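Local coordinates for RagB/SusD domain protein (Flavobacterium johnsoniae, PDB 5J90), which binds chitin as a SusD-like protein and probably serves a polysaccharide utilization locus by holding chitin chains at the bacterial outer surface, at residues A[241-246]-A[330-335]; A[250-255]-A[323-328]; A[261-266]-A[311-316]; A[405-410]-A[418-423]. All coordinates share one frame; numbering follows the deposited sequence. Where two conformers were deposited one is given.

Contact 1 of 4, residues A[241-246]-A[330-335]; sequences DDSFKI and MNAAEA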
# COMPACT_ATOMS: atom_id res chain seq x y z
N ASP A 241 -29.75 22.22 4.91
CA ASP A 241 -30.90 21.39 4.56
C ASP A 241 -30.54 20.30 3.54
O ASP A 241 -31.31 19.36 3.33
CB ASP A 241 -32.06 22.24 4.01
CG ASP A 241 -32.79 23.01 5.10
OD1 ASP A 241 -32.57 22.73 6.30
OD2 ASP A 241 -33.60 23.89 4.75
N ASP A 242 -29.37 20.43 2.91
CA ASP A 242 -28.89 19.42 1.97
C ASP A 242 -28.26 18.21 2.66
O ASP A 242 -27.99 17.19 2.01
CB ASP A 242 -27.86 20.01 1.00
CG ASP A 242 -28.42 21.10 0.10
OD1 ASP A 242 -29.64 21.12 -0.16
OD2 ASP A 242 -27.59 21.92 -0.36
N SER A 243 -28.00 18.33 3.96
CA SER A 243 -27.29 17.29 4.71
C SER A 243 -28.04 15.96 4.69
O SER A 243 -29.27 15.93 4.64
CB SER A 243 -27.07 17.71 6.16
OG SER A 243 -26.29 18.90 6.25
N PHE A 244 -27.29 14.86 4.74
CA PHE A 244 -27.89 13.53 4.81
C PHE A 244 -28.01 13.12 6.27
O PHE A 244 -27.02 13.07 7.01
CB PHE A 244 -27.07 12.50 4.03
CG PHE A 244 -27.76 11.18 3.91
CD1 PHE A 244 -28.87 11.04 3.10
CD2 PHE A 244 -27.31 10.07 4.62
CE1 PHE A 244 -29.53 9.83 3.00
CE2 PHE A 244 -27.97 8.86 4.52
CZ PHE A 244 -29.08 8.74 3.71
N LYS A 245 -29.24 12.84 6.68
CA LYS A 245 -29.53 12.45 8.06
C LYS A 245 -30.67 11.45 8.09
O LYS A 245 -31.52 11.43 7.19
CB LYS A 245 -29.89 13.68 8.91
CG LYS A 245 -31.16 14.40 8.45
CD LYS A 245 -31.41 15.65 9.29
CE LYS A 245 -32.61 16.43 8.79
NZ LYS A 245 -32.75 17.71 9.57
N ILE A 246 -30.67 10.61 9.11
CA ILE A 246 -31.81 9.76 9.38
C ILE A 246 -32.71 10.48 10.37
O ILE A 246 -32.27 10.87 11.45
CB ILE A 246 -31.38 8.41 9.99
CG1 ILE A 246 -30.28 7.76 9.13
CG2 ILE A 246 -32.60 7.50 10.14
CD1 ILE A 246 -30.71 7.42 7.71
N MET A 330 -23.93 12.76 6.93
CA MET A 330 -23.05 13.58 6.08
C MET A 330 -23.56 15.02 6.08
O MET A 330 -24.63 15.30 5.53
CB MET A 330 -22.99 13.03 4.66
CG MET A 330 -22.05 13.81 3.74
SD MET A 330 -22.07 13.24 2.02
CE MET A 330 -21.15 11.73 2.15
N ASN A 331 -22.80 15.91 6.70
CA ASN A 331 -23.17 17.32 6.78
C ASN A 331 -22.74 18.12 5.57
O ASN A 331 -21.73 17.80 4.95
CB ASN A 331 -22.53 17.98 8.00
CG ASN A 331 -22.92 17.34 9.30
OD1 ASN A 331 -24.08 17.01 9.52
ND2 ASN A 331 -21.95 17.19 10.19
N ALA A 332 -23.47 19.18 5.26
CA ALA A 332 -23.05 20.08 4.20
C ALA A 332 -21.62 20.59 4.39
O ALA A 332 -20.89 20.79 3.42
CB ALA A 332 -24.04 21.24 4.07
N ALA A 333 -21.20 20.80 5.64
CA ALA A 333 -19.84 21.29 5.89
C ALA A 333 -18.79 20.39 5.24
O ALA A 333 -17.81 20.89 4.67
CB ALA A 333 -19.57 21.42 7.38
N GLU A 334 -19.00 19.08 5.29
CA GLU A 334 -18.06 18.14 4.70
C GLU A 334 -17.89 18.39 3.20
O GLU A 334 -16.79 18.26 2.67
CB GLU A 334 -18.52 16.69 4.92
CG GLU A 334 -17.57 15.69 4.26
CD GLU A 334 -17.93 14.23 4.49
OE1 GLU A 334 -18.72 13.92 5.40
OE2 GLU A 334 -17.39 13.38 3.74
N ALA A 335 -18.97 18.74 2.51
CA ALA A 335 -18.87 19.02 1.08
C ALA A 335 -17.92 20.20 0.81
O ALA A 335 -17.14 20.17 -0.15
CB ALA A 335 -20.24 19.28 0.49
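Phe244 and Met330 face each other as an antiparallel hydrogen-bonded pair, near one end of the small two-stranded sheet formed by strands 244-247 and 326-328 in this largely helical SusD fold. Phe244 N donates a hydrogen bond to Met330 O at 2.8 Å, and Met330 N returns a bond to Phe244 O at 3.1 Å. The two side chains leave the same face of the sheet and touch at their roots, CB of Phe244 being 4.2 Å from CB of Met330. Beyond that they part. In each, CG stands opposite the backbone N (chi1 -171° in Phe244, -178° in Met330), which carries the phenyl ring and the thioether away from the partner segment to helix 196-213. There the Phe244 ring stacks with Phe202, and Met330, a flexible chain bent at its last torsion, packs against Phe202 and Thr205; two apolar residues suit this buried face.

One residue before Phe244, the contact turns polar. Ser243, small enough to lie close against the other backbone, has its hydroxyl bonded with Asn240 O. The methyl of Ala332 adds little bulk beside it, with CB 3.9 Å from Ser243 OG. At the start of helix 332-344, the same Ser243 OG accepts from Ala332 N across 3.0 Å, with an N-H...O angle of 151°.

Contact 2 of 4, residues A[250-255]-A[323-328]; sequences VYTNPI and RSKEIY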
# COMPACT_ATOMS: atom_id res chain seq x y z
N VAL A 250 -39.08 7.21 15.83
CA VAL A 250 -39.18 6.59 17.15
C VAL A 250 -37.91 6.62 18.00
O VAL A 250 -37.99 6.76 19.22
CB VAL A 250 -39.68 5.13 17.07
CG1 VAL A 250 -41.16 5.09 16.72
CG2 VAL A 250 -38.86 4.33 16.07
N TYR A 251 -36.74 6.48 17.37
CA TYR A 251 -35.50 6.31 18.14
C TYR A 251 -34.68 7.57 18.36
O TYR A 251 -34.54 8.40 17.45
CB TYR A 251 -34.60 5.23 17.51
CG TYR A 251 -35.32 3.93 17.22
CD1 TYR A 251 -35.86 3.17 18.25
CD2 TYR A 251 -35.48 3.48 15.91
CE1 TYR A 251 -36.53 1.99 17.99
CE2 TYR A 251 -36.14 2.29 15.64
CZ TYR A 251 -36.67 1.55 16.69
OH TYR A 251 -37.34 0.38 16.42
N THR A 252 -34.14 7.70 19.55
CA THR A 252 -33.11 8.68 19.85
C THR A 252 -31.75 8.08 19.45
O THR A 252 -31.56 6.86 19.53
CB THR A 252 -33.13 9.01 21.36
OG1 THR A 252 -34.39 9.62 21.67
CG2 THR A 252 -32.02 9.96 21.75
N ASN A 253 -30.82 8.92 19.00
CA ASN A 253 -29.44 8.48 18.74
C ASN A 253 -28.97 7.59 19.91
O ASN A 253 -29.04 8.01 21.06
CB ASN A 253 -28.53 9.71 18.60
CG ASN A 253 -27.12 9.36 18.17
OD1 ASN A 253 -26.54 8.38 18.63
ND2 ASN A 253 -26.56 10.18 17.28
N PRO A 254 -28.50 6.37 19.61
CA PRO A 254 -28.18 5.44 20.70
C PRO A 254 -27.04 5.91 21.60
O PRO A 254 -26.91 5.45 22.74
CB PRO A 254 -27.79 4.14 19.97
CG PRO A 254 -27.46 4.56 18.58
CD PRO A 254 -28.36 5.74 18.29
N ILE A 255 -26.23 6.85 21.11
CA ILE A 255 -25.15 7.39 21.93
C ILE A 255 -25.69 8.09 23.18
O ILE A 255 -25.01 8.11 24.21
CB ILE A 255 -24.24 8.33 21.10
CG1 ILE A 255 -23.58 7.55 19.95
CG2 ILE A 255 -23.16 8.95 21.99
CD1 ILE A 255 -22.89 8.44 18.94
N ARG A 323 -28.87 13.95 21.77
CA ARG A 323 -30.19 13.88 22.40
C ARG A 323 -31.22 14.35 21.39
O ARG A 323 -31.84 15.41 21.52
CB ARG A 323 -30.21 14.66 23.71
CG ARG A 323 -29.24 14.07 24.74
CD ARG A 323 -29.45 14.60 26.15
NE ARG A 323 -28.90 15.94 26.37
CZ ARG A 323 -27.66 16.19 26.76
NH1 ARG A 323 -26.81 15.19 26.96
NH2 ARG A 323 -27.27 17.44 26.97
N SER A 324 -31.40 13.52 20.36
CA SER A 324 -32.15 13.88 19.17
C SER A 324 -32.59 12.62 18.46
O SER A 324 -31.91 11.58 18.54
CB SER A 324 -31.26 14.70 18.23
OG SER A 324 -31.95 15.05 17.05
N LYS A 325 -33.70 12.71 17.73
CA LYS A 325 -34.18 11.62 16.89
C LYS A 325 -33.64 11.77 15.46
O LYS A 325 -34.01 11.02 14.58
CB LYS A 325 -35.71 11.59 16.90
CG LYS A 325 -36.31 11.46 18.30
CD LYS A 325 -37.83 11.67 18.30
CE LYS A 325 -38.54 10.41 17.86
NZ LYS A 325 -40.03 10.59 17.92
N GLU A 326 -32.77 12.76 15.26
CA GLU A 326 -32.12 12.95 13.96
C GLU A 326 -30.64 12.63 14.07
O GLU A 326 -29.92 13.15 14.92
CB GLU A 326 -32.34 14.38 13.47
CG GLU A 326 -33.82 14.74 13.50
CD GLU A 326 -34.19 16.01 12.75
OE1 GLU A 326 -33.29 16.71 12.25
OE2 GLU A 326 -35.40 16.29 12.66
N ILE A 327 -30.19 11.74 13.19
CA ILE A 327 -28.81 11.23 13.22
C ILE A 327 -28.13 11.62 11.91
O ILE A 327 -28.47 11.10 10.85
CB ILE A 327 -28.77 9.71 13.42
CG1 ILE A 327 -29.48 9.29 14.71
CG2 ILE A 327 -27.34 9.20 13.42
CD1 ILE A 327 -30.95 8.95 14.54
N TYR A 328 -27.18 12.54 12.01
CA TYR A 328 -26.50 13.06 10.81
C TYR A 328 -25.41 12.11 10.35
O TYR A 328 -24.60 11.63 11.14
CB TYR A 328 -25.92 14.45 11.08
CG TYR A 328 -26.99 15.53 11.10
CD1 TYR A 328 -27.80 15.70 12.21
CD2 TYR A 328 -27.21 16.34 10.00
CE1 TYR A 328 -28.79 16.67 12.23
CE2 TYR A 328 -28.19 17.31 10.00
CZ TYR A 328 -28.97 17.46 11.13
OH TYR A 328 -29.96 18.42 11.15
O HOH W 1 -40.38 8.27 19.89
O HOH W 2 -27.79 12.86 16.61
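The backbones of Thr252 and Lys325 come within 4.3 Å, CA to CA, and one direct hydrogen bond joins the two segments, from Asn253 N to Ser324 O at 2.9 Å, with the donor lying almost straight out from the carbonyl oxygen. Beside it, Lys325 CA makes a CA-H...O contact with Tyr251 O at 3.3 Å. The Asn253 side chain works in two directions. Its OD1 caps the helix that follows by accepting from Ile255 N at 2.9 Å, while its ND2 donates a hydrogen bond to a water that in turn donates to Glu326 O. With CG swung opposite the backbone N (chi1 -173°), the amide lies across Ile327, ND2 being 4.0 Å from Ile327 CG1. Replacing Asn253 with alanine is likely to leave Ile255 N without its capping acceptor, deprive the water of this donor and open a gap over Ile327. Asparagine suits the place because one flat group offers both an acceptor and a donor. Lys325 runs its long aliphatic part past segment 250-255, CE 3.8 Å from Val250 N, and its ammonium binds Pro249 O and a water shared with Val250 O. Ser324, whose CB points away from 250-255, folds back in an ST turn, its OG accepting from Glu326 N at 3.0 Å. The contact thus ties the link between strand 244-247 and helix 255-261 to the start of strand 326-328, with Pro254 resting on helix 46-54.

Contact 3 of 4, residues A[261-266]-A[311-316]; sequences SWLDIR and DHQDFS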
# COMPACT_ATOMS: atom_id res chain seq x y z
N SER A 261 -26.92 7.28 30.21
CA SER A 261 -27.46 6.22 31.07
C SER A 261 -26.39 5.27 31.59
O SER A 261 -26.37 4.93 32.78
CB SER A 261 -28.54 5.43 30.35
OG SER A 261 -29.58 6.28 29.90
N TRP A 262 -25.50 4.82 30.70
CA TRP A 262 -24.54 3.78 31.06
C TRP A 262 -23.19 4.32 31.48
O TRP A 262 -22.38 3.60 32.08
CB TRP A 262 -24.33 2.82 29.90
CG TRP A 262 -25.56 2.15 29.39
CD1 TRP A 262 -26.79 2.14 29.98
CD2 TRP A 262 -25.68 1.41 28.18
NE1 TRP A 262 -27.67 1.42 29.21
CE2 TRP A 262 -27.02 0.97 28.08
CE3 TRP A 262 -24.79 1.08 27.15
CZ2 TRP A 262 -27.48 0.21 27.02
CZ3 TRP A 262 -25.26 0.33 26.09
CH2 TRP A 262 -26.59 -0.10 26.03
N LEU A 263 -22.92 5.59 31.16
CA LEU A 263 -21.62 6.21 31.40
C LEU A 263 -20.47 5.40 30.78
O LEU A 263 -19.37 5.36 31.32
CB LEU A 263 -21.38 6.38 32.90
CG LEU A 263 -22.45 7.12 33.70
CD1 LEU A 263 -22.03 7.21 35.17
CD2 LEU A 263 -22.73 8.51 33.14
N ASP A 264 -20.74 4.78 29.63
CA ASP A 264 -19.75 3.93 28.97
C ASP A 264 -18.95 4.66 27.90
O ASP A 264 -18.02 4.09 27.31
CB ASP A 264 -20.42 2.71 28.35
CG ASP A 264 -20.46 1.51 29.27
OD1 ASP A 264 -19.77 1.53 30.33
OD2 ASP A 264 -21.16 0.55 28.91
N ILE A 265 -19.31 5.90 27.62
CA ILE A 265 -18.55 6.72 26.67
C ILE A 265 -18.57 8.17 27.13
O ILE A 265 -19.57 8.65 27.70
CB ILE A 265 -19.06 6.54 25.20
CG1 ILE A 265 -17.99 6.96 24.18
CG2 ILE A 265 -20.36 7.29 24.96
CD1 ILE A 265 -16.84 5.97 24.08
N ARG A 266 -17.45 8.85 26.91
CA ARG A 266 -17.24 10.22 27.37
C ARG A 266 -16.56 11.05 26.28
O ARG A 266 -16.07 10.51 25.28
CB ARG A 266 -16.34 10.25 28.62
CG ARG A 266 -16.81 9.42 29.83
CD ARG A 266 -17.85 10.15 30.69
NE ARG A 266 -19.19 10.02 30.14
CZ ARG A 266 -20.30 10.43 30.74
NH1 ARG A 266 -20.25 11.00 31.94
NH2 ARG A 266 -21.47 10.27 30.14
N ASP A 311 -13.05 6.21 38.10
CA ASP A 311 -11.95 7.15 37.94
C ASP A 311 -12.20 8.15 36.81
O ASP A 311 -11.69 9.27 36.85
CB ASP A 311 -10.63 6.42 37.68
CG ASP A 311 -10.14 5.63 38.88
OD1 ASP A 311 -10.57 5.94 40.01
OD2 ASP A 311 -9.32 4.71 38.69
N HIS A 312 -12.98 7.75 35.81
CA HIS A 312 -13.23 8.63 34.67
C HIS A 312 -14.69 8.78 34.26
O HIS A 312 -15.01 9.57 33.38
CB HIS A 312 -12.40 8.19 33.45
CG HIS A 312 -10.93 8.25 33.67
ND1 HIS A 312 -10.19 7.15 34.09
CD2 HIS A 312 -10.05 9.27 33.56
CE1 HIS A 312 -8.92 7.50 34.21
NE2 HIS A 312 -8.81 8.78 33.90
N GLN A 313 -15.59 8.03 34.90
CA GLN A 313 -16.99 8.03 34.46
C GLN A 313 -17.67 9.38 34.63
O GLN A 313 -18.68 9.66 33.98
CB GLN A 313 -17.80 6.96 35.18
CG GLN A 313 -18.16 7.33 36.61
CD GLN A 313 -18.76 6.17 37.36
OE1 GLN A 313 -18.83 5.05 36.85
NE2 GLN A 313 -19.21 6.43 38.59
N ASP A 314 -17.13 10.22 35.51
CA ASP A 314 -17.72 11.52 35.77
C ASP A 314 -17.01 12.66 35.04
O ASP A 314 -17.24 13.84 35.33
CB ASP A 314 -17.82 11.79 37.28
CG ASP A 314 -18.91 10.97 37.94
OD1 ASP A 314 -19.90 10.62 37.26
OD2 ASP A 314 -18.79 10.68 39.15
N PHE A 315 -16.17 12.31 34.07
CA PHE A 315 -15.69 13.30 33.10
C PHE A 315 -16.86 13.71 32.18
O PHE A 315 -17.98 13.24 32.35
CB PHE A 315 -14.53 12.71 32.28
CG PHE A 315 -13.19 12.75 32.98
CD1 PHE A 315 -13.04 12.26 34.28
CD2 PHE A 315 -12.07 13.27 32.35
CE1 PHE A 315 -11.81 12.30 34.92
CE2 PHE A 315 -10.84 13.31 32.98
CZ PHE A 315 -10.71 12.82 34.27
N SER A 316 -16.61 14.58 31.20
CA SER A 316 -17.70 15.11 30.37
C SER A 316 -18.42 14.05 29.54
O SER A 316 -17.79 13.21 28.90
CB SER A 316 -17.20 16.22 29.44
OG SER A 316 -16.97 17.43 30.14
O HOH W 3 -21.32 11.67 35.02
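Leu263 meets Gln313 where two irregular segments of the SusD-like fold pack together, one the link from helix 255-261 to strand 266-267, the other containing a type I beta turn from His312 to Phe315. Leu263 leaves the helical conformation with positive phi (55°), and its CB points toward the turn. Its methyl CD1 lies 4.1 Å from both CG and CD of Gln313, so the branched leucine rests against the inner part and the amide carbon of a glutamine whose chain runs extended beyond CG. Asp264, with its CB directed away from the turn, forms a salt bridge with Lys309. Ile265 turns its side chain to helix 255-261, while its carbonyl oxygen takes a nearly straight bond from Arg266 NE at 2.8 Å. Arg266 carries most of the contact. Bends at chi2 (-82°) and chi3 (82°) fold its chain back, laying one guanidinium face against the Ser316 carbonyl; Leu263 CA lies over the opposite face. A long chain with several donors suits a place ringed by backbone oxygens. NH2 binds Ser259 OG, and a water weakly bonded to NH1 leads on to Asp314 OD1. At the turn itself NH1 makes two weak bonds, to Gln313 O at 2.9 Å and to Phe315 O at 3.2 Å.

Contact 4 of 4, residues A[405-410]-A[418-423]; sequences VAWDAA and QKIITQ
A loop strapped across the side of the helix that follows it, here residues 405-410 over helix 413-428, is held by a lysine bonded to backbone oxygens. Lys419 points its CB toward the loop and runs out extended until chi4 (-77°) turns the ammonium to Ala406 O, 2.7 Å from NZ. The donor comes in tilted 30° from that carbonyl plane, and the same NZ also binds Thr404 O. A lysine suits the spot because its long chain spans the gap and its end can serve several acceptors. A methionine in its place would probably leave the oxygens of Ala406 and Thr404 without this donor and let the loop shift from the helix.

Van der Waals contacts flank Ala406 along the loop. The indole of Trp407 presents its edge to Ile420, CZ3 standing 4.1 Å from CG1 near the ring plane. At Val405, methyl CG2 rests 3.8 Å from Gln423 NE2, the two side chains crossing at about a right angle; the amide itself is bound to Tyr376 and Arg282. Farther along, Asp408 OD1 closes an Asx turn by accepting from Ala410 N. Helix 353-368 borders the loop, with Tyr357 meeting the Trp407 ring, and helix 332-344 packs on Ile420.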
# COMPACT_ATOMS: atom_id res chain seq x y z
N VAL A 405 -6.53 28.21 13.33
CA VAL A 405 -7.66 28.17 12.41
C VAL A 405 -7.41 29.00 11.16
O VAL A 405 -7.70 28.55 10.05
CB VAL A 405 -8.97 28.65 13.09
CG1 VAL A 405 -10.09 28.67 12.07
CG2 VAL A 405 -9.33 27.75 14.26
N ALA A 406 -6.86 30.21 11.33
CA ALA A 406 -6.76 31.17 10.23
C ALA A 406 -6.02 30.64 9.01
O ALA A 406 -4.95 30.04 9.14
CB ALA A 406 -6.11 32.47 10.72
N TRP A 407 -6.59 30.88 7.84
CA TRP A 407 -5.93 30.53 6.59
C TRP A 407 -4.70 31.39 6.39
O TRP A 407 -4.72 32.60 6.61
CB TRP A 407 -6.88 30.72 5.41
CG TRP A 407 -6.35 30.13 4.14
CD1 TRP A 407 -5.70 30.78 3.13
CD2 TRP A 407 -6.42 28.75 3.76
NE1 TRP A 407 -5.36 29.88 2.13
CE2 TRP A 407 -5.80 28.64 2.49
CE3 TRP A 407 -6.95 27.60 4.35
CZ2 TRP A 407 -5.69 27.42 1.83
CZ3 TRP A 407 -6.85 26.39 3.69
CH2 TRP A 407 -6.23 26.32 2.43
N ASP A 408 -3.62 30.74 5.96
CA ASP A 408 -2.39 31.42 5.58
C ASP A 408 -2.05 30.99 4.16
O ASP A 408 -1.71 29.83 3.93
CB ASP A 408 -1.27 31.03 6.54
CG ASP A 408 0.06 31.69 6.21
OD1 ASP A 408 0.16 32.41 5.20
OD2 ASP A 408 1.02 31.46 6.98
N ALA A 409 -2.16 31.91 3.21
CA ALA A 409 -1.91 31.60 1.81
C ALA A 409 -0.49 31.09 1.56
O ALA A 409 -0.25 30.39 0.58
CB ALA A 409 -2.21 32.81 0.92
N ALA A 410 0.43 31.46 2.45
CA ALA A 410 1.85 31.14 2.28
C ALA A 410 2.23 29.82 2.95
O ALA A 410 3.38 29.39 2.86
CB ALA A 410 2.70 32.27 2.82
N GLN A 418 -3.85 20.14 6.82
CA GLN A 418 -4.08 19.94 8.25
C GLN A 418 -5.20 20.85 8.77
O GLN A 418 -6.02 20.42 9.58
CB GLN A 418 -2.78 20.14 9.04
CG GLN A 418 -2.91 19.85 10.52
CD GLN A 418 -1.60 20.01 11.28
OE1 GLN A 418 -0.60 20.48 10.72
NE2 GLN A 418 -1.59 19.64 12.55
N LYS A 419 -5.23 22.10 8.32
CA LYS A 419 -6.28 23.02 8.73
C LYS A 419 -7.63 22.53 8.24
O LYS A 419 -8.59 22.46 9.02
CB LYS A 419 -6.01 24.43 8.19
CG LYS A 419 -4.88 25.15 8.91
CD LYS A 419 -4.55 26.46 8.21
CE LYS A 419 -3.34 27.14 8.84
NZ LYS A 419 -3.67 27.82 10.13
N ILE A 420 -7.71 22.19 6.96
CA ILE A 420 -8.96 21.70 6.38
C ILE A 420 -9.49 20.46 7.10
O ILE A 420 -10.66 20.40 7.49
CB ILE A 420 -8.77 21.39 4.88
CG1 ILE A 420 -8.56 22.70 4.11
CG2 ILE A 420 -9.96 20.63 4.33
CD1 ILE A 420 -8.03 22.51 2.69
N ILE A 421 -8.62 19.47 7.30
CA ILE A 421 -9.06 18.23 7.92
C ILE A 421 -9.40 18.44 9.41
O ILE A 421 -10.32 17.80 9.93
CB ILE A 421 -8.03 17.10 7.74
CG1 ILE A 421 -7.75 16.83 6.25
CG2 ILE A 421 -8.50 15.82 8.44
CD1 ILE A 421 -8.97 16.44 5.45
N THR A 422 -8.68 19.33 10.09
CA THR A 422 -9.02 19.62 11.49
C THR A 422 -10.45 20.17 11.59
O THR A 422 -11.25 19.72 12.41
CB THR A 422 -8.03 20.63 12.12
OG1 THR A 422 -6.73 20.04 12.17
CG2 THR A 422 -8.46 21.02 13.53
N GLN A 423 -10.77 21.13 10.72
CA GLN A 423 -12.11 21.72 10.74
C GLN A 423 -13.17 20.72 10.29
O GLN A 423 -14.29 20.69 10.81
CB GLN A 423 -12.13 23.01 9.93
CG GLN A 423 -11.40 24.14 10.66
CD GLN A 423 -12.01 24.44 12.02
OE1 GLN A 423 -13.24 24.46 12.18
NE2 GLN A 423 -11.16 24.69 13.02

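Contacts 1, 2 and 3 are nested along the chain: 261-266/311-316 lies inside the loop closed by contact 2, which lies inside that closed by contact 1. Contact 4 follows in series. Contacts 1 and 2 share the sheet of strands 244-247 and 326-328; their centres are 16 Å apart, and they touch through the Lys245-Glu326 salt bridge. Contact 3, centred 19 Å from contact 2, is carried outward by helix 255-261. Contact 4 lies 21 Å from contact 1, centre to centre, with helix 332-344 running from contact 1 to pack on helix 413-428. The small sheet thus joins contacts 1 and 2, while contacts 3 and 4 lie in separate parts of this chitin-binding protein.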